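Local atomic coordinates of probable transcriptional regulator, TetR family protein (Rhodococcus sp., PDB entry 3BJB), a protein that probably binds operator DNA as a dimeric TetR-family transcription factor, coupling a helix-turn-helix domain to a larger all-helical C-terminal domain. Residues H46-R51 against G57-Y62; A72-Q77 against R108-R113; Q144-A149 against R164-L169. All coordinates share one frame; numbering follows the deposited sequence.

Contact 1: H46-R51 against G57-Y62; sequences HEVAKR and GTLYRY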
# COMPACT_ATOMS: atom_id res chain seq x y z
N HIS B 46 -23.47 11.78 2.43
CA HIS B 46 -24.54 12.79 2.54
C HIS B 46 -23.99 14.24 2.67
O HIS B 46 -24.65 15.18 2.23
CB HIS B 46 -25.56 12.42 3.65
CG HIS B 46 -25.08 12.70 5.04
ND1 HIS B 46 -25.41 13.85 5.72
CD2 HIS B 46 -24.29 11.98 5.87
CE1 HIS B 46 -24.84 13.83 6.92
NE2 HIS B 46 -24.15 12.71 7.03
N GLU B 47 -22.79 14.39 3.25
CA GLU B 47 -22.12 15.69 3.27
C GLU B 47 -21.53 16.09 1.89
O GLU B 47 -21.72 17.22 1.43
CB GLU B 47 -21.11 15.78 4.44
CG GLU B 47 -20.27 17.09 4.51
CD GLU B 47 -21.08 18.40 4.73
OE1 GLU B 47 -22.33 18.40 4.61
OE2 GLU B 47 -20.44 19.45 5.02
N VAL B 48 -20.85 15.15 1.20
CA VAL B 48 -20.47 15.35 -0.22
C VAL B 48 -21.70 15.77 -1.06
O VAL B 48 -21.62 16.68 -1.89
CB VAL B 48 -19.74 14.09 -0.87
CG1 VAL B 48 -19.32 14.37 -2.32
CG2 VAL B 48 -18.52 13.62 -0.06
N ALA B 49 -22.84 15.12 -0.83
CA ALA B 49 -24.05 15.47 -1.58
C ALA B 49 -24.47 16.90 -1.27
O ALA B 49 -24.77 17.68 -2.18
CB ALA B 49 -25.16 14.49 -1.28
N LYS B 50 -24.49 17.24 0.03
CA LYS B 50 -24.76 18.60 0.50
C LYS B 50 -23.73 19.66 0.00
O LYS B 50 -24.09 20.81 -0.19
CB LYS B 50 -24.90 18.63 2.04
CG LYS B 50 -25.05 20.05 2.56
CD LYS B 50 -25.28 20.20 4.06
CE LYS B 50 -25.61 21.70 4.33
NZ LYS B 50 -26.07 22.08 5.70
N ARG B 51 -22.47 19.29 -0.17
CA ARG B 51 -21.49 20.25 -0.69
C ARG B 51 -21.64 20.44 -2.18
O ARG B 51 -21.85 21.55 -2.65
CB ARG B 51 -20.07 19.83 -0.37
CG ARG B 51 -19.72 19.99 1.06
CD ARG B 51 -18.93 21.25 1.30
NE ARG B 51 -18.66 21.33 2.73
CZ ARG B 51 -17.46 21.25 3.29
NH1 ARG B 51 -16.36 21.11 2.54
NH2 ARG B 51 -17.35 21.32 4.61
N GLY B 57 -29.04 10.51 -4.07
CA GLY B 57 -29.27 9.52 -5.12
C GLY B 57 -28.55 9.87 -6.41
O GLY B 57 -28.21 8.97 -7.19
N THR B 58 -28.34 11.17 -6.64
CA THR B 58 -27.61 11.65 -7.81
C THR B 58 -26.14 11.27 -7.63
O THR B 58 -25.50 10.73 -8.53
CB THR B 58 -27.80 13.21 -8.01
OG1 THR B 58 -29.14 13.52 -8.43
CG2 THR B 58 -26.81 13.74 -9.06
N LEU B 59 -25.64 11.53 -6.43
CA LEU B 59 -24.28 11.19 -6.06
C LEU B 59 -24.03 9.67 -6.10
O LEU B 59 -22.94 9.22 -6.51
CB LEU B 59 -23.95 11.75 -4.67
CG LEU B 59 -22.51 11.59 -4.13
CD1 LEU B 59 -21.54 12.61 -4.73
CD2 LEU B 59 -22.52 11.68 -2.64
N TYR B 60 -25.01 8.90 -5.66
CA TYR B 60 -24.82 7.45 -5.53
C TYR B 60 -24.83 6.84 -6.92
O TYR B 60 -24.01 5.96 -7.24
CB TYR B 60 -25.86 6.82 -4.61
CG TYR B 60 -25.43 6.74 -3.16
CD1 TYR B 60 -26.16 7.37 -2.15
CD2 TYR B 60 -24.28 6.03 -2.79
CE1 TYR B 60 -25.77 7.29 -0.81
CE2 TYR B 60 -23.88 5.94 -1.44
CZ TYR B 60 -24.63 6.58 -0.47
OH TYR B 60 -24.23 6.52 0.83
N ARG B 61 -25.73 7.35 -7.74
CA ARG B 61 -25.76 7.06 -9.16
C ARG B 61 -24.37 7.23 -9.80
O ARG B 61 -23.90 6.37 -10.55
CB ARG B 61 -26.74 8.02 -9.83
CG ARG B 61 -27.41 7.47 -11.03
CD ARG B 61 -28.17 8.56 -11.74
NE ARG B 61 -28.88 8.03 -12.90
CZ ARG B 61 -28.30 7.61 -14.02
NH1 ARG B 61 -29.05 7.14 -15.01
NH2 ARG B 61 -26.97 7.64 -14.15
N TYR B 62 -23.70 8.33 -9.50
CA TYR B 62 -22.42 8.56 -10.12
C TYR B 62 -21.24 7.92 -9.40
O TYR B 62 -20.20 7.68 -10.01
CB TYR B 62 -22.22 10.04 -10.46
CG TYR B 62 -22.73 10.33 -11.83
CD1 TYR B 62 -23.99 10.91 -12.02
CD2 TYR B 62 -21.99 9.98 -12.95
CE1 TYR B 62 -24.49 11.16 -13.33
CE2 TYR B 62 -22.45 10.22 -14.24
CZ TYR B 62 -23.70 10.81 -14.42
OH TYR B 62 -24.13 11.03 -15.70
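Leu59 is the residue to look at first: it reaches from helix 56-62 into the side of helix 45-51 and sets CD1 on Val48 and CD2 over the Val48-Ala49 junction. CD1 of Leu59 touches the CG1 methyl of Val48 at 3.7 Å. The other methyl, CD2 of Leu59, lies over the backbone where the two residues join, 3.9 Å from Ala49 N and 4.1 Å from Ala49 CB, and it is also 4.1 Å from Val48 CB. The torsions explain this fork. With CG of Leu59 anti to its own backbone N (chi1 -176°), the branch is carried straight across to the other helix, and a chi2 of 79° spreads the two methyls over neighbouring residues. On the receiving side, Val48 CG1 is the branch anti to the backbone N (chi1 -177°), which brings this methyl to Leu59 while CG2 points elsewhere. The two side chains cross at about a right angle. Ala49 offers only a methyl, and here the backbones come close, with Ala49 CA 6.2 Å from Leu59 CA. No hydrogen bond spans the pair; all three residues are buried, and the grip is purely apolar. It is the inner seam of the predicted helix-turn-helix, where the second helix, in TetR relatives the one that reads DNA, is held against the first. Glu47 and Arg51, turned from Leu59, combine a salt bridge (Arg51 NE to Glu47 OE2, 3.5 Å) with packing on Leu34 of helix 22-37, and Arg51 NH2 makes another salt bridge to Glu37. Separately, Thr58 of helix 56-62 touches Arg23, so helix 22-37 meets both helices of the motif.

Contact 2: A72-Q77 against R108-R113; sequences AVMVDQ and RGLLRR. With SO4 (sulfate ion), chain N.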
# COMPACT_ATOMS: atom_id res chain seq x y z
N ALA B 72 -12.20 7.85 -8.23
CA ALA B 72 -12.42 8.88 -9.24
C ALA B 72 -11.70 10.18 -8.88
O ALA B 72 -11.26 10.90 -9.77
CB ALA B 72 -13.92 9.15 -9.44
N VAL B 73 -11.59 10.51 -7.58
CA VAL B 73 -10.86 11.72 -7.17
C VAL B 73 -9.40 11.55 -7.52
O VAL B 73 -8.81 12.43 -8.12
CB VAL B 73 -11.03 12.09 -5.66
CG1 VAL B 73 -9.91 12.99 -5.20
CG2 VAL B 73 -12.35 12.78 -5.40
N MSE B 74 -8.82 10.40 -7.17
CA MSE B 74 -7.46 10.02 -7.54
C MSE B 74 -7.17 10.12 -9.07
O MSE B 74 -6.17 10.71 -9.48
CB MSE B 74 -7.20 8.62 -7.02
CG MSE B 74 -5.91 8.00 -7.50
SE MSE B 74 -4.43 8.24 -6.26
CE MSE B 74 -4.13 10.16 -6.47
N VAL B 75 -8.04 9.56 -9.89
CA VAL B 75 -7.92 9.60 -11.35
C VAL B 75 -7.90 11.04 -11.87
O VAL B 75 -7.05 11.40 -12.72
CB VAL B 75 -9.06 8.78 -12.02
CG1 VAL B 75 -9.27 9.16 -13.48
CG2 VAL B 75 -8.79 7.30 -11.87
N ASP B 76 -8.81 11.87 -11.36
CA ASP B 76 -8.81 13.31 -11.65
C ASP B 76 -7.49 13.99 -11.22
O ASP B 76 -6.99 14.88 -11.90
CB ASP B 76 -10.00 14.00 -10.96
CG ASP B 76 -9.97 15.53 -11.11
OD1 ASP B 76 -10.17 16.06 -12.24
OD2 ASP B 76 -9.77 16.20 -10.06
N GLN B 77 -6.93 13.53 -10.11
CA GLN B 77 -5.74 14.16 -9.54
C GLN B 77 -4.46 13.71 -10.20
O GLN B 77 -3.46 14.42 -10.21
CB GLN B 77 -5.67 13.91 -8.03
CG GLN B 77 -6.70 14.73 -7.30
CD GLN B 77 -6.16 16.10 -7.00
OE1 GLN B 77 -5.08 16.22 -6.40
NE2 GLN B 77 -6.89 17.13 -7.43
N ARG B 108 5.59 14.83 -3.83
CA ARG B 108 5.58 16.11 -3.17
C ARG B 108 4.19 16.67 -3.05
O ARG B 108 3.77 17.00 -1.95
CB ARG B 108 6.55 17.08 -3.82
CG ARG B 108 7.96 16.88 -3.28
CD ARG B 108 8.93 17.66 -4.11
NE ARG B 108 10.29 17.28 -3.77
CZ ARG B 108 11.37 17.73 -4.38
NH1 ARG B 108 12.55 17.33 -3.97
NH2 ARG B 108 11.24 18.59 -5.37
N GLY B 109 3.45 16.70 -4.15
CA GLY B 109 2.06 17.18 -4.12
C GLY B 109 1.07 16.35 -3.33
O GLY B 109 0.11 16.89 -2.81
N LEU B 110 1.29 15.04 -3.23
CA LEU B 110 0.55 14.18 -2.30
C LEU B 110 0.87 14.48 -0.84
O LEU B 110 -0.04 14.62 -0.01
CB LEU B 110 0.86 12.71 -2.56
CG LEU B 110 -0.18 11.73 -3.13
CD1 LEU B 110 -0.99 12.32 -4.26
CD2 LEU B 110 0.58 10.54 -3.65
N LEU B 111 2.16 14.52 -0.52
CA LEU B 111 2.62 14.78 0.84
C LEU B 111 2.23 16.17 1.33
O LEU B 111 2.23 16.39 2.52
CB LEU B 111 4.11 14.62 0.92
CG LEU B 111 4.81 13.35 1.42
CD1 LEU B 111 3.98 12.07 1.60
CD2 LEU B 111 5.92 13.09 0.46
N ARG B 112 1.86 17.08 0.43
CA ARG B 112 1.42 18.43 0.81
C ARG B 112 -0.01 18.49 1.37
O ARG B 112 -0.38 19.46 2.02
CB ARG B 112 1.48 19.39 -0.38
CG ARG B 112 2.87 19.82 -0.88
CD ARG B 112 2.80 21.22 -1.59
NE ARG B 112 2.48 21.23 -3.03
CZ ARG B 112 1.24 21.28 -3.56
NH1 ARG B 112 0.14 21.33 -2.77
NH2 ARG B 112 1.09 21.29 -4.90
N ARG B 113 -0.84 17.49 1.06
CA ARG B 113 -2.16 17.33 1.67
C ARG B 113 -2.26 15.89 2.09
O ARG B 113 -2.74 15.04 1.31
CB ARG B 113 -3.29 17.69 0.71
CG ARG B 113 -3.16 19.08 0.10
CD ARG B 113 -3.33 19.00 -1.41
NE ARG B 113 -4.66 19.42 -1.82
CZ ARG B 113 -5.18 19.19 -3.02
NH1 ARG B 113 -4.47 18.51 -3.93
NH2 ARG B 113 -6.40 19.63 -3.30
S SO4 N . 15.19 19.18 -5.91
O1 SO4 N . 14.39 18.91 -4.72
O2 SO4 N . 16.34 20.00 -5.53
O3 SO4 N . 15.66 17.90 -6.47
O4 SO4 N . 14.37 19.94 -6.86
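This is a light, mixed contact, one apolar touch and one weak polar one, where Met74 and Gln77 of helix 66-86 meet Leu110 of helix 95-111 and Arg113 in the turn that follows. The backbones stay well apart, Gln77 CA and Leu110 CA being 9.6 Å from each other, and long side chains bridge the interval. Met74, modelled as selenomethionine, does so with its terminal methyl: CE comes to 4.4 Å from Leu110 CD1. Gln77 sits about one turn further along the helix. Its CG lies beside the backbone N and the chain folds again at chi2 (-85°), which turns the amide so that OE1 meets Arg113 NH1 at 3.4 Å. The N-H approaches at 135°, so this hydrogen bond is weak. OE1 arrives at the guanidinium edge, near its plane, while the amide and guanidinium planes are turned 62° apart. Arg113 bends at both chi2 and chi3 to bring its head round to Gln77. Arg108 takes no part in this; its guanidinium meets a sulfate, probably left from crystallisation. NH1 of Arg108 donates to sulfate O1 at a modelled 2.5 Å, shorter than usual and not to be trusted closely, and also pairs with Glu188. Arg113 is the N-cap residue of helix 114-126, and Ser117 OG from that helix bonds to the carbonyls of Leu110 and Arg113. Met120, farther along helix 114-126, touches Met74, Gln77 and Leu110, while Ile32 of helix 22-37 packs on Gln77 and Arg113, so helices from both domains surround the contact.

Contact 3: Q144-A149 against R164-L169; sequences QIMLDA and RLLVQL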
# COMPACT_ATOMS: atom_id res chain seq x y z
N GLN B 144 0.92 6.14 -18.21
CA GLN B 144 1.05 7.03 -19.39
C GLN B 144 1.75 8.37 -19.14
O GLN B 144 2.21 9.00 -20.08
CB GLN B 144 -0.29 7.31 -20.06
CG GLN B 144 -0.68 6.32 -21.11
CD GLN B 144 0.22 6.37 -22.34
OE1 GLN B 144 0.16 5.47 -23.17
NE2 GLN B 144 1.04 7.42 -22.47
N ILE B 145 1.77 8.83 -17.90
CA ILE B 145 2.46 10.07 -17.60
C ILE B 145 3.96 9.84 -17.62
O ILE B 145 4.72 10.71 -18.05
CB ILE B 145 2.05 10.65 -16.25
CG1 ILE B 145 0.59 11.11 -16.31
CG2 ILE B 145 3.00 11.82 -15.83
CD1 ILE B 145 0.06 11.57 -14.98
N MSE B 146 4.34 8.65 -17.17
CA MSE B 146 5.72 8.24 -17.03
C MSE B 146 6.27 7.86 -18.38
O MSE B 146 7.38 8.27 -18.77
CB MSE B 146 5.83 7.05 -16.07
CG MSE B 146 5.21 7.28 -14.70
SE MSE B 146 5.34 5.64 -13.58
CE MSE B 146 6.98 6.08 -12.65
N LEU B 147 5.49 7.07 -19.10
CA LEU B 147 5.80 6.74 -20.47
C LEU B 147 6.07 8.03 -21.24
O LEU B 147 7.10 8.14 -21.88
CB LEU B 147 4.68 5.91 -21.09
CG LEU B 147 4.92 4.43 -21.43
CD1 LEU B 147 6.29 3.85 -21.01
CD2 LEU B 147 3.80 3.54 -20.93
N ASP B 148 5.19 9.02 -21.09
CA ASP B 148 5.32 10.27 -21.82
C ASP B 148 6.53 11.05 -21.36
O ASP B 148 7.30 11.59 -22.16
CB ASP B 148 4.04 11.09 -21.68
CG ASP B 148 2.93 10.64 -22.66
OD1 ASP B 148 3.19 9.83 -23.58
OD2 ASP B 148 1.78 11.11 -22.51
N ALA B 149 6.72 11.11 -20.05
CA ALA B 149 7.84 11.84 -19.50
C ALA B 149 9.14 11.21 -20.00
O ALA B 149 10.09 11.93 -20.31
CB ALA B 149 7.79 11.85 -17.98
N ARG B 164 5.26 -1.20 -13.76
CA ARG B 164 4.16 -1.65 -12.91
C ARG B 164 4.78 -1.93 -11.55
O ARG B 164 4.25 -1.52 -10.53
CB ARG B 164 3.46 -2.88 -13.51
CG ARG B 164 1.96 -3.02 -13.08
CD ARG B 164 1.37 -4.45 -13.25
NE ARG B 164 2.10 -5.15 -14.30
CZ ARG B 164 2.89 -6.19 -14.07
NH1 ARG B 164 3.00 -6.66 -12.84
NH2 ARG B 164 3.55 -6.76 -15.07
N LEU B 165 5.94 -2.59 -11.56
CA LEU B 165 6.75 -2.73 -10.34
C LEU B 165 7.12 -1.39 -9.65
O LEU B 165 7.11 -1.29 -8.43
CB LEU B 165 8.02 -3.54 -10.65
CG LEU B 165 7.83 -5.01 -11.10
CD1 LEU B 165 9.19 -5.65 -11.42
CD2 LEU B 165 7.13 -5.84 -10.07
N LEU B 166 7.45 -0.36 -10.44
CA LEU B 166 7.76 0.94 -9.86
C LEU B 166 6.54 1.56 -9.15
O LEU B 166 6.61 1.77 -7.94
CB LEU B 166 8.36 1.90 -10.89
CG LEU B 166 8.98 3.24 -10.44
CD1 LEU B 166 10.07 3.09 -9.39
CD2 LEU B 166 9.50 4.03 -11.65
N VAL B 167 5.43 1.81 -9.85
CA VAL B 167 4.30 2.49 -9.16
C VAL B 167 3.83 1.68 -7.96
O VAL B 167 3.26 2.23 -7.02
CB VAL B 167 3.09 2.93 -10.06
CG1 VAL B 167 3.50 3.17 -11.50
CG2 VAL B 167 1.92 1.97 -9.98
N GLN B 168 4.10 0.38 -8.00
CA GLN B 168 3.74 -0.51 -6.89
C GLN B 168 4.61 -0.21 -5.69
O GLN B 168 4.10 0.30 -4.69
CB GLN B 168 3.77 -2.01 -7.29
CG GLN B 168 2.34 -2.66 -7.42
CD GLN B 168 1.25 -1.99 -6.50
OE1 GLN B 168 0.97 -2.46 -5.38
NE2 GLN B 168 0.64 -0.89 -6.99
N LEU B 169 5.90 -0.46 -5.82
CA LEU B 169 6.91 0.04 -4.88
C LEU B 169 6.68 1.50 -4.45
O LEU B 169 6.94 1.87 -3.31
CB LEU B 169 8.29 -0.13 -5.48
CG LEU B 169 9.50 0.42 -4.73
CD1 LEU B 169 9.45 0.14 -3.26
CD2 LEU B 169 10.72 -0.24 -5.30
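Ala149 N to Ile145 O, 2.9 Å, is the shortest backbone hydrogen bond within the two segments and runs inside the helix that carries Met146, whose own contact with Leu166 and Val167 across the gap is entirely apolar. The setting is the C-terminal domain of a TetR-type fold, where helix 134-150 lies against the inner face of helix 157-179. The outer face of the latter meets the second subunit: Arg164 forms a salt bridge with Asp190 of the second subunit, consistent with the helical-bundle dimer interface of this family. Met146, modelled as selenomethionine, spans the gap, since the nearest backbone approach, Met146 CA to Val167 CA, is still 9.8 Å. Its chain runs out straight through chi2 (178°) as far as SE, then turns at chi3 (95°) to swing the methyl onto Leu166. Met146 CE is modelled 3.4 Å from Leu166 CD2, closer than two methyls usually come, so the exact distance is doubtful. In Leu166, chi1 (-170°) carries CG toward Met146, and chi2 decides that CD2 is the methyl that meets it. Leu103 of helix 95-111 touches both Met146 and Leu166, and Cys195 of helix 184-198 also packs on Leu166, so the apolar layer extends beyond this pair. Next to the methyl, the selenium takes the other partner, with Met146 SE 3.7 Å from Val167 CG1.

Along the chain the three contacts come in series, from the predicted DNA-binding end to the end beside the second subunit. Contact 1 lies at one extremity, its centre about 22 Å from the centre of the chain, whereas contact 2 is close to the middle, at about 5 Å. Helix 66-86 follows directly on the helix-turn-helix and reaches contact 2; the centres of contacts 1 and 2 are about 21 Å apart. Contact 3 is about 16 Å from contact 2, centre to centre, and about 32 Å from contact 1, on the opposite side of the chain's centre. Helix 95-111 runs from contact 2 to beside contact 3, within the C-terminal domain.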